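Local coordinates for protein RcdA (Caulobacter vibrioides, PDB 3CTW) that probably works through protein binding, as an adaptor that assists ClpXP-dependent breakdown of the cell-cycle regulator CtrA, at residues A[24-32]-A[79-87]; A[66-77]-A[122-133]. One frame throughout, in Å; residues are numbered along the deposited sequence.

Interaction 1: A[24-32]-A[79-87]; sequences ELFDRTFEE and SWLLVQRAV. With EDO (1,2-ethanediol), chain F.
Phe30 lies across Leu81 where helix 26-44 meets helix 57-88, an inclined, roughly antiparallel pair of an all-helical bundle, the segments running at 140° with axes 10.2 Å apart. From CB, the ring is carried anti to the backbone N (chi1 -176°), which swings its end in against the facing helix. CD1 lands 3.7 Å from CB of Leu81, whose CD2 packs against CA of Phe30. On the other flank, CD2 of Phe30 borders C2 of a bound ethanediol, probably from the crystallisation liquor, whose two hydroxyls both bond to OD1 of Asp27. Further out, CE1 has CD2 of Leu82 at the ring edge, 4.2 Å away. At the tip, CZ is 3.4 Å from NH1 of Arg85, the guanidinium coming in obliquely with its plane turned 37° from the ring. One turn earlier, Phe26 presents its edge to the backbone: CZ is 3.5 Å from O of Leu81, in the ring plane, and CE1 rests 3.7 Å from CB of Gln84. No hydrogen bond crosses, so this buried seam rests mainly on ring and aliphatic packing, and Arg85, the one charged side chain that touches across, is salt-bridged through NH1 to Glu91 of the second subunit.

Interaction 2: A[66-77]-A[122-133]; sequences ESMRLTTRLMQV and LMNLLQRSERLY. With EDO (1,2-ethanediol), chain G; EDO (1,2-ethanediol), chain D.
Leu122 opens the contact by laying CD2 3.7 Å from OG of Ser67, a hydroxyl hydrogen-bonded to the backbone O of Tyr63, and by sliding past Leu70 in the opposite direction. Leu125 offers its CB to CD2 of Leu70 at 4.1 Å. Leu126 splits its branches: CD1 faces CD1 of Leu70, whereas CD2 meets OE2 of Glu66, the two side chains crossing at about a right angle. Leu70 is thus a knob in a hole made by Leu122, Leu125, Leu126 and Ser129, knobs-into-holes packing between two helices of a helical bundle inclined by 32°; Thr40 of helix 26-44 also touches Leu70. Ser129 comes next, with chi1 of 64° placing OG between its own backbone N and carbonyl carbon. From there OG donates to O of Leu126 and accepts from NH1 of Arg73 (2.9 Å, 151° at the hydrogen), lying in the guanidinium plane. Glu130 covers one face of that guanidinium with CG, and its OE2 makes a long salt bridge of 3.9 Å to NH1. Leu132 brings CD2 to within 3.8 Å of CG1 of Val77. Tyr133 sets CD1 3.7 Å from CG of Arg73 and also meets CG2 of Val77.

Overall arrangement
Helix 57-88 is common to both contacts: its 66-77 part takes helix 120-145 in interaction 2, and its 79-87 part, farther toward the C-terminal end, takes the start of helix 26-44 in interaction 1. The segments alternate along the chain, in the order 24-32, 66-77, 79-87, 122-133, so the two pairings interlock three long helices into one all-helical bundle. Their centres lie about 17 Å apart, yet they meet directly where CD1 of Leu132 packs against OE2 of Glu32 at 3.4 Å. Interaction 2 sits nearer the centre of the chain, while interaction 1 borders the second subunit more extensively, so several residues packed there are also part of the dimer interface.

Interaction 1: A[24-32]-A[79-87]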
loop_
_atom_site.group_PDB
_atom_site.type_symbol
_atom_site.label_atom_id
_atom_site.label_comp_id
_atom_site.label_asym_id
_atom_site.label_seq_id
_atom_site.Cartn_x
_atom_site.Cartn_y
_atom_site.Cartn_z
ATOM N N GLU A 24 -14.801 -15.787 -3.710
ATOM C CA GLU A 24 -16.195 -15.455 -3.589
ATOM C C GLU A 24 -16.531 -14.104 -3.050
ATOM O O GLU A 24 -17.214 -13.320 -3.674
ATOM C CB GLU A 24 -16.844 -16.370 -2.566
ATOM N N LEU A 25 -16.036 -13.849 -1.862
ATOM C CA LEU A 25 -16.204 -12.573 -1.237
ATOM C C LEU A 25 -15.045 -11.645 -1.556
ATOM O O LEU A 25 -15.174 -10.683 -2.284
ATOM C CB LEU A 25 -16.328 -12.790 0.240
ATOM C CG LEU A 25 -16.817 -11.513 0.829
ATOM C CD1 LEU A 25 -16.645 -11.512 2.309
ATOM C CD2 LEU A 25 -15.987 -10.481 0.181
ATOM N N PHE A 26 -13.890 -11.925 -1.014
ATOM C CA PHE A 26 -12.749 -11.179 -1.458
ATOM C C PHE A 26 -13.045 -10.863 -2.911
ATOM O O PHE A 26 -13.216 -9.721 -3.303
ATOM C CB PHE A 26 -11.495 -12.025 -1.368
ATOM C CG PHE A 26 -10.282 -11.322 -1.845
ATOM C CD1 PHE A 26 -9.645 -10.418 -1.041
ATOM C CD2 PHE A 26 -9.802 -11.537 -3.111
ATOM C CE1 PHE A 26 -8.534 -9.764 -1.479
ATOM C CE2 PHE A 26 -8.685 -10.884 -3.555
ATOM C CZ PHE A 26 -8.052 -9.995 -2.737
ATOM N N ASP A 27 -13.132 -11.908 -3.717
ATOM C CA ASP A 27 -13.236 -11.727 -5.147
ATOM C C ASP A 27 -14.241 -10.654 -5.510
ATOM O O ASP A 27 -14.133 -10.026 -6.563
ATOM C CB ASP A 27 -13.622 -13.039 -5.817
ATOM C CG ASP A 27 -13.339 -13.036 -7.300
ATOM O OD1 ASP A 27 -12.465 -12.259 -7.751
ATOM O OD2 ASP A 27 -13.975 -13.842 -8.018
ATOM N N ARG A 28 -15.218 -10.449 -4.631
ATOM C CA ARG A 28 -16.262 -9.461 -4.876
ATOM C C ARG A 28 -15.782 -8.071 -4.476
ATOM O O ARG A 28 -15.925 -7.116 -5.234
ATOM C CB ARG A 28 -17.563 -9.814 -4.140
ATOM C CG ARG A 28 -18.776 -9.191 -4.793
ATOM C CD ARG A 28 -19.933 -9.030 -3.827
ATOM N NE ARG A 28 -20.469 -10.307 -3.368
ATOM C CZ ARG A 28 -20.265 -10.812 -2.155
ATOM N NH1 ARG A 28 -19.526 -10.152 -1.265
ATOM N NH2 ARG A 28 -20.801 -11.981 -1.832
ATOM N N THR A 29 -15.195 -7.978 -3.288
ATOM C CA THR A 29 -14.740 -6.702 -2.740
ATOM C C THR A 29 -13.508 -6.145 -3.472
ATOM O O THR A 29 -13.237 -4.945 -3.412
ATOM C CB THR A 29 -14.497 -6.783 -1.205
ATOM O OG1 THR A 29 -14.150 -5.486 -0.700
ATOM C CG2 THR A 29 -13.374 -7.695 -0.908
ATOM N N PHE A 30 -12.778 -7.014 -4.170
ATOM C CA PHE A 30 -11.707 -6.573 -5.071
ATOM C C PHE A 30 -12.269 -5.781 -6.248
ATOM O O PHE A 30 -11.684 -4.779 -6.674
ATOM C CB PHE A 30 -10.912 -7.767 -5.607
ATOM C CG PHE A 30 -9.741 -7.376 -6.475
ATOM C CD1 PHE A 30 -8.526 -7.053 -5.904
ATOM C CD2 PHE A 30 -9.850 -7.333 -7.858
ATOM C CE1 PHE A 30 -7.443 -6.687 -6.684
ATOM C CE2 PHE A 30 -8.768 -6.966 -8.638
ATOM C CZ PHE A 30 -7.567 -6.639 -8.048
ATOM N N GLU A 31 -13.381 -6.268 -6.795
ATOM C CA GLU A 31 -14.030 -5.631 -7.934
ATOM C C GLU A 31 -14.614 -4.284 -7.531
ATOM O O GLU A 31 -14.623 -3.336 -8.326
ATOM C CB GLU A 31 -15.132 -6.524 -8.504
ATOM C CG GLU A 31 -14.676 -7.855 -9.056
ATOM C CD GLU A 31 -15.847 -8.719 -9.495
ATOM O OE1 GLU A 31 -16.892 -8.155 -9.902
ATOM O OE2 GLU A 31 -15.724 -9.961 -9.424
ATOM N N GLU A 32 -15.094 -4.199 -6.288
ATOM C CA GLU A 32 -15.636 -2.956 -5.742
ATOM C C GLU A 32 -14.535 -1.920 -5.550
ATOM O O GLU A 32 -14.737 -0.724 -5.806
ATOM C CB GLU A 32 -16.343 -3.207 -4.406
ATOM C CG GLU A 32 -17.051 -1.975 -3.824
ATOM C CD GLU A 32 -17.631 -2.219 -2.440
ATOM O OE1 GLU A 32 -18.451 -1.400 -1.978
ATOM O OE2 GLU A 32 -17.258 -3.231 -1.809
ATOM N N SER A 79 -4.070 -0.909 -2.018
ATOM C CA SER A 79 -2.857 -1.545 -1.523
ATOM C C SER A 79 -3.159 -2.847 -0.785
ATOM O O SER A 79 -2.411 -3.820 -0.899
ATOM C CB SER A 79 -2.094 -0.592 -0.603
ATOM O OG SER A 79 -1.768 0.615 -1.262
ATOM N N TRP A 80 -4.267 -2.864 -0.052
ATOM C CA TRP A 80 -4.647 -4.020 0.732
ATOM C C TRP A 80 -5.062 -5.168 -0.195
ATOM O O TRP A 80 -4.582 -6.295 -0.063
ATOM C CB TRP A 80 -5.779 -3.643 1.693
ATOM C CG TRP A 80 -6.033 -4.694 2.723
ATOM C CD1 TRP A 80 -5.468 -4.775 3.951
ATOM C CD2 TRP A 80 -6.904 -5.832 2.603
ATOM N NE1 TRP A 80 -5.932 -5.885 4.612
ATOM C CE2 TRP A 80 -6.814 -6.551 3.804
ATOM C CE3 TRP A 80 -7.751 -6.306 1.597
ATOM C CZ2 TRP A 80 -7.541 -7.722 4.032
ATOM C CZ3 TRP A 80 -8.475 -7.469 1.822
ATOM C CH2 TRP A 80 -8.367 -8.163 3.031
ATOM N N LEU A 81 -5.941 -4.845 -1.141
ATOM C CA LEU A 81 -6.501 -5.803 -2.084
ATOM C C LEU A 81 -5.455 -6.403 -3.013
ATOM O O LEU A 81 -5.534 -7.576 -3.363
ATOM C CB LEU A 81 -7.562 -5.110 -2.933
ATOM C CG LEU A 81 -9.041 -5.058 -2.553
ATOM C CD1 LEU A 81 -9.226 -4.682 -1.120
ATOM C CD2 LEU A 81 -9.716 -4.016 -3.445
ATOM N N LEU A 82 -4.480 -5.596 -3.423
ATOM C CA LEU A 82 -3.440 -6.057 -4.337
ATOM C C LEU A 82 -2.415 -6.956 -3.637
ATOM O O LEU A 82 -1.919 -7.915 -4.232
ATOM C CB LEU A 82 -2.750 -4.872 -5.019
ATOM C CG LEU A 82 -3.565 -4.069 -6.027
ATOM C CD1 LEU A 82 -2.870 -2.764 -6.239
ATOM C CD2 LEU A 82 -3.748 -4.810 -7.343
ATOM N N VAL A 83 -2.130 -6.650 -2.372
ATOM C CA VAL A 83 -1.230 -7.466 -1.562
ATOM C C VAL A 83 -1.857 -8.825 -1.261
ATOM O O VAL A 83 -1.219 -9.862 -1.425
ATOM C CB VAL A 83 -0.824 -6.757 -0.247
ATOM C CG1 VAL A 83 -0.174 -7.730 0.714
ATOM C CG2 VAL A 83 0.124 -5.611 -0.535
ATOM N N GLN A 84 -3.127 -8.808 -0.880
ATOM C CA GLN A 84 -3.852 -10.030 -0.602
ATOM C C GLN A 84 -4.019 -10.879 -1.855
ATOM O O GLN A 84 -4.084 -12.105 -1.763
ATOM C CB GLN A 84 -5.208 -9.721 0.030
ATOM C CG GLN A 84 -5.142 -9.041 1.393
ATOM C CD GLN A 84 -4.410 -9.869 2.432
ATOM O OE1 GLN A 84 -3.568 -9.356 3.167
ATOM N NE2 GLN A 84 -4.722 -11.155 2.496
ATOM N N ARG A 85 -4.069 -10.233 -3.022
ATOM C CA ARG A 85 -4.101 -10.957 -4.293
ATOM C C ARG A 85 -2.723 -11.549 -4.594
ATOM O O ARG A 85 -2.623 -12.677 -5.079
ATOM C CB ARG A 85 -4.563 -10.062 -5.453
ATOM C CG ARG A 85 -4.833 -10.850 -6.738
ATOM C CD ARG A 85 -5.159 -9.980 -7.914
ATOM N NE ARG A 85 -4.050 -9.118 -8.284
ATOM C CZ ARG A 85 -4.099 -8.239 -9.279
ATOM N NH1 ARG A 85 -5.202 -8.128 -9.998
ATOM N NH2 ARG A 85 -3.048 -7.474 -9.557
ATOM N N ALA A 86 -1.674 -10.787 -4.285
ATOM C CA ALA A 86 -0.296 -11.238 -4.495
ATOM C C ALA A 86 0.014 -12.445 -3.612
ATOM O O ALA A 86 0.757 -13.337 -4.003
ATOM C CB ALA A 86 0.696 -10.098 -4.223
ATOM N N VAL A 87 -0.595 -12.464 -2.429
ATOM C CA VAL A 87 -0.488 -13.583 -1.505
ATOM C C VAL A 87 -1.294 -14.769 -2.037
ATOM O O VAL A 87 -0.864 -15.915 -1.935
ATOM C CB VAL A 87 -0.991 -13.185 -0.100
ATOM C CG1 VAL A 87 -1.114 -14.402 0.792
ATOM C CG2 VAL A 87 -0.066 -12.151 0.526
HETATM C C1 EDO F . -9.154 -11.450 -8.580
HETATM O O1 EDO F . -9.928 -11.588 -7.376
HETATM C C2 EDO F . -9.764 -10.388 -9.497
HETATM O O2 EDO F . -11.184 -10.557 -9.641
#

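Interaction 2: A[66-77]-A[122-133]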
loop_
_atom_site.group_PDB
_atom_site.type_symbol
_atom_site.label_atom_id
_atom_site.label_comp_id
_atom_site.label_asym_id
_atom_site.label_seq_id
_atom_site.Cartn_x
_atom_site.Cartn_y
_atom_site.Cartn_z
ATOM N N GLU A 66 -11.447 17.023 1.217
ATOM C CA GLU A 66 -12.226 15.789 1.124
ATOM C C GLU A 66 -11.874 14.939 -0.090
ATOM O O GLU A 66 -12.117 13.727 -0.099
ATOM C CB GLU A 66 -13.723 16.087 1.144
ATOM C CG GLU A 66 -14.246 16.526 2.488
ATOM C CD GLU A 66 -14.371 15.354 3.448
ATOM O OE1 GLU A 66 -13.354 14.668 3.664
ATOM O OE2 GLU A 66 -15.475 15.104 3.971
ATOM N N SER A 67 -11.301 15.576 -1.109
ATOM C CA SER A 67 -10.758 14.864 -2.253
ATOM C C SER A 67 -9.510 14.099 -1.839
ATOM O O SER A 67 -9.292 12.979 -2.299
ATOM C CB SER A 67 -10.441 15.833 -3.393
ATOM O OG SER A 67 -11.633 16.402 -3.904
ATOM N N MET A 68 -8.722 14.691 -0.936
ATOM C CA MET A 68 -7.486 14.071 -0.448
ATOM C C MET A 68 -7.817 12.845 0.386
ATOM O O MET A 68 -7.154 11.808 0.271
ATOM C CB MET A 68 -6.671 15.027 0.432
ATOM C CG MET A 68 -6.309 16.372 -0.174
ATOM S SD MET A 68 -5.239 16.315 -1.624
ATOM C CE MET A 68 -4.900 18.063 -1.812
ATOM N N ARG A 69 -8.851 12.974 1.220
ATOM C CA ARG A 69 -9.268 11.906 2.114
ATOM C C ARG A 69 -9.788 10.718 1.319
ATOM O O ARG A 69 -9.522 9.572 1.666
ATOM C CB ARG A 69 -10.334 12.394 3.096
ATOM C CG ARG A 69 -10.547 11.431 4.273
ATOM C CD ARG A 69 -11.804 11.744 5.087
ATOM N NE ARG A 69 -11.942 13.173 5.375
ATOM C CZ ARG A 69 -11.409 13.794 6.425
ATOM N NH1 ARG A 69 -10.694 13.120 7.319
ATOM N NH2 ARG A 69 -11.594 15.100 6.579
ATOM N N LEU A 70 -10.505 11.016 0.241
ATOM C CA LEU A 70 -11.039 10.009 -0.651
ATOM C C LEU A 70 -9.926 9.200 -1.343
ATOM O O LEU A 70 -9.967 7.967 -1.357
ATOM C CB LEU A 70 -11.937 10.690 -1.681
ATOM C CG LEU A 70 -12.627 9.841 -2.739
ATOM C CD1 LEU A 70 -13.604 8.913 -2.062
ATOM C CD2 LEU A 70 -13.331 10.729 -3.762
ATOM N N THR A 71 -8.925 9.897 -1.880
ATOM C CA THR A 71 -7.863 9.240 -2.641
ATOM C C THR A 71 -6.909 8.484 -1.727
ATOM O O THR A 71 -6.411 7.420 -2.092
ATOM C CB THR A 71 -7.065 10.215 -3.517
ATOM O OG1 THR A 71 -6.587 11.282 -2.703
ATOM C CG2 THR A 71 -7.933 10.796 -4.597
ATOM N N THR A 72 -6.686 9.027 -0.533
ATOM C CA THR A 72 -5.882 8.357 0.473
ATOM C C THR A 72 -6.581 7.092 0.958
ATOM O O THR A 72 -5.960 6.042 1.001
ATOM C CB THR A 72 -5.571 9.270 1.661
ATOM O OG1 THR A 72 -5.019 10.505 1.187
ATOM C CG2 THR A 72 -4.584 8.601 2.596
ATOM N N ARG A 73 -7.875 7.189 1.264
ATOM C CA ARG A 73 -8.656 6.034 1.711
ATOM C C ARG A 73 -8.620 4.919 0.668
ATOM O O ARG A 73 -8.461 3.749 1.009
ATOM C CB ARG A 73 -10.096 6.435 2.022
ATOM C CG ARG A 73 -10.976 5.315 2.556
ATOM C CD ARG A 73 -12.408 5.801 2.827
ATOM N NE ARG A 73 -12.454 6.761 3.929
ATOM C CZ ARG A 73 -13.322 7.766 4.010
ATOM N NH1 ARG A 73 -14.219 7.951 3.045
ATOM N NH2 ARG A 73 -13.279 8.601 5.042
ATOM N N LEU A 74 -8.731 5.295 -0.604
ATOM C CA LEU A 74 -8.734 4.331 -1.700
ATOM C C LEU A 74 -7.352 3.728 -1.918
ATOM O O LEU A 74 -7.232 2.578 -2.340
ATOM C CB LEU A 74 -9.204 4.995 -2.989
ATOM C CG LEU A 74 -10.691 5.307 -3.140
ATOM C CD1 LEU A 74 -10.869 6.222 -4.325
ATOM C CD2 LEU A 74 -11.523 4.043 -3.308
ATOM N N MET A 75 -6.314 4.506 -1.615
ATOM C CA MET A 75 -4.941 4.029 -1.707
ATOM C C MET A 75 -4.709 2.870 -0.747
ATOM O O MET A 75 -4.105 1.882 -1.131
ATOM C CB MET A 75 -3.952 5.164 -1.423
ATOM C CG MET A 75 -2.469 4.811 -1.596
ATOM S SD MET A 75 -1.723 4.052 -0.135
ATOM C CE MET A 75 -1.568 5.452 0.983
ATOM N N GLN A 76 -5.210 2.998 0.487
ATOM C CA GLN A 76 -5.128 1.942 1.496
ATOM C C GLN A 76 -5.847 0.671 1.058
ATOM O O GLN A 76 -5.353 -0.442 1.256
ATOM C CB GLN A 76 -5.719 2.428 2.827
ATOM C CG GLN A 76 -4.704 2.866 3.870
ATOM C CD GLN A 76 -4.038 4.177 3.520
ATOM O OE1 GLN A 76 -4.426 4.839 2.558
ATOM N NE2 GLN A 76 -3.022 4.559 4.297
ATOM N N VAL A 77 -7.016 0.849 0.457
ATOM C CA VAL A 77 -7.845 -0.269 0.048
ATOM C C VAL A 77 -7.235 -0.972 -1.161
ATOM O O VAL A 77 -7.101 -2.203 -1.175
ATOM C CB VAL A 77 -9.288 0.177 -0.244
ATOM C CG1 VAL A 77 -10.097 -0.994 -0.733
ATOM C CG2 VAL A 77 -9.921 0.758 1.010
ATOM N N LEU A 122 -18.923 13.948 -5.630
ATOM C CA LEU A 122 -17.905 13.748 -4.601
ATOM C C LEU A 122 -18.532 13.115 -3.369
ATOM O O LEU A 122 -17.952 12.212 -2.772
ATOM C CB LEU A 122 -17.240 15.079 -4.229
ATOM C CG LEU A 122 -15.845 15.164 -3.577
ATOM C CD1 LEU A 122 -15.753 14.477 -2.202
ATOM C CD2 LEU A 122 -14.811 14.581 -4.506
ATOM N N MET A 123 -19.729 13.574 -3.019
ATOM C CA MET A 123 -20.428 13.058 -1.869
ATOM C C MET A 123 -20.740 11.568 -2.007
ATOM O O MET A 123 -20.610 10.828 -1.039
ATOM C CB MET A 123 -21.697 13.859 -1.613
ATOM C CG MET A 123 -22.236 13.651 -0.229
ATOM S SD MET A 123 -21.294 14.599 0.984
ATOM C CE MET A 123 -22.031 16.222 0.756
ATOM N N ASN A 124 -21.118 11.135 -3.215
ATOM C CA ASN A 124 -21.434 9.724 -3.486
ATOM C C ASN A 124 -20.215 8.808 -3.338
ATOM O O ASN A 124 -20.265 7.783 -2.659
ATOM C CB ASN A 124 -22.001 9.544 -4.898
ATOM C CG ASN A 124 -23.399 10.115 -5.067
ATOM O OD1 ASN A 124 -24.128 10.311 -4.096
ATOM N ND2 ASN A 124 -23.788 10.361 -6.324
ATOM N N LEU A 125 -19.116 9.192 -3.990
ATOM C CA LEU A 125 -17.873 8.421 -3.974
ATOM C C LEU A 125 -17.286 8.338 -2.576
ATOM O O LEU A 125 -16.639 7.358 -2.230
ATOM C CB LEU A 125 -16.837 9.047 -4.912
ATOM C CG LEU A 125 -17.139 9.081 -6.400
ATOM C CD1 LEU A 125 -16.185 10.024 -7.074
ATOM C CD2 LEU A 125 -17.053 7.707 -7.013
ATOM N N LEU A 126 -17.517 9.367 -1.774
ATOM C CA LEU A 126 -17.053 9.378 -0.403
ATOM C C LEU A 126 -17.833 8.392 0.462
ATOM O O LEU A 126 -17.265 7.716 1.321
ATOM C CB LEU A 126 -17.155 10.790 0.165
ATOM C CG LEU A 126 -16.335 11.136 1.403
ATOM C CD1 LEU A 126 -14.828 10.919 1.233
ATOM C CD2 LEU A 126 -16.604 12.595 1.741
ATOM N N GLN A 127 -19.133 8.288 0.196
ATOM C CA GLN A 127 -20.003 7.360 0.909
ATOM C C GLN A 127 -19.760 5.911 0.486
ATOM O O GLN A 127 -19.893 4.994 1.289
ATOM C CB GLN A 127 -21.466 7.743 0.700
ATOM C CG GLN A 127 -21.859 9.045 1.371
ATOM C CD GLN A 127 -23.274 9.470 1.039
ATOM O OE1 GLN A 127 -23.511 10.593 0.602
ATOM N NE2 GLN A 127 -24.223 8.568 1.241
ATOM N N ARG A 128 -19.387 5.718 -0.777
ATOM C CA ARG A 128 -19.072 4.383 -1.302
ATOM C C ARG A 128 -17.745 3.910 -0.733
ATOM O O ARG A 128 -17.601 2.726 -0.381
ATOM C CB ARG A 128 -19.018 4.360 -2.842
ATOM C CG ARG A 128 -20.347 4.635 -3.539
ATOM C CD ARG A 128 -20.145 4.950 -5.024
ATOM N NE ARG A 128 -19.586 3.832 -5.785
ATOM C CZ ARG A 128 -19.152 3.921 -7.046
ATOM N NH1 ARG A 128 -19.205 5.068 -7.702
ATOM N NH2 ARG A 128 -18.658 2.860 -7.661
ATOM N N SER A 129 -16.789 4.839 -0.622
ATOM C CA SER A 129 -15.455 4.527 -0.094
ATOM C C SER A 129 -15.476 4.166 1.385
ATOM O O SER A 129 -14.682 3.350 1.840
ATOM C CB SER A 129 -14.482 5.684 -0.318
ATOM O OG SER A 129 -14.865 6.851 0.396
ATOM N N GLU A 130 -16.393 4.781 2.122
ATOM C CA GLU A 130 -16.560 4.489 3.530
ATOM C C GLU A 130 -17.093 3.080 3.718
ATOM O O GLU A 130 -16.645 2.362 4.607
ATOM C CB GLU A 130 -17.491 5.505 4.185
ATOM C CG GLU A 130 -16.824 6.836 4.489
ATOM C CD GLU A 130 -17.810 7.900 4.902
ATOM O OE1 GLU A 130 -18.918 7.531 5.352
ATOM O OE2 GLU A 130 -17.479 9.102 4.772
ATOM N N ARG A 131 -18.053 2.691 2.880
ATOM C CA ARG A 131 -18.653 1.359 2.939
ATOM C C ARG A 131 -17.680 0.290 2.467
ATOM O O ARG A 131 -17.712 -0.848 2.937
ATOM C CB ARG A 131 -19.954 1.310 2.129
ATOM C CG ARG A 131 -21.141 1.724 2.932
ATOM C CD ARG A 131 -22.425 1.434 2.191
ATOM N NE ARG A 131 -22.849 2.563 1.372
ATOM C CZ ARG A 131 -22.580 2.701 0.077
ATOM N NH1 ARG A 131 -21.884 1.776 -0.583
ATOM N NH2 ARG A 131 -23.019 3.772 -0.565
ATOM N N LEU A 132 -16.795 0.685 1.560
ATOM C CA LEU A 132 -15.755 -0.204 1.064
ATOM C C LEU A 132 -14.655 -0.400 2.112
ATOM O O LEU A 132 -14.126 -1.504 2.260
ATOM C CB LEU A 132 -15.171 0.345 -0.241
ATOM C CG LEU A 132 -13.924 -0.354 -0.814
ATOM C CD1 LEU A 132 -14.215 -1.780 -1.268
ATOM C CD2 LEU A 132 -13.360 0.467 -1.952
ATOM N N TYR A 133 -14.355 0.668 2.844
ATOM C CA TYR A 133 -13.291 0.661 3.826
ATOM C C TYR A 133 -13.552 -0.300 4.983
ATOM O O TYR A 133 -12.711 -1.145 5.298
ATOM C CB TYR A 133 -13.061 2.071 4.364
ATOM C CG TYR A 133 -11.857 2.174 5.260
ATOM C CD1 TYR A 133 -10.577 2.292 4.722
ATOM C CD2 TYR A 133 -11.991 2.148 6.649
ATOM C CE1 TYR A 133 -9.464 2.375 5.541
ATOM C CE2 TYR A 133 -10.886 2.232 7.472
ATOM C CZ TYR A 133 -9.624 2.347 6.912
ATOM O OH TYR A 133 -8.511 2.434 7.716
HETATM C C1 EDO G . -20.279 9.251 -7.901
HETATM O O1 EDO G . -20.997 8.040 -7.588
HETATM C C2 EDO G . -20.833 9.965 -9.136
HETATM O O2 EDO G . -19.884 9.873 -10.210
HETATM C C1 EDO D . -2.249 -0.387 4.229
HETATM O O1 EDO D . -3.646 -0.708 4.250
HETATM C C2 EDO D . -1.609 -1.113 3.057
HETATM O O2 EDO D . -1.936 -2.507 3.108
#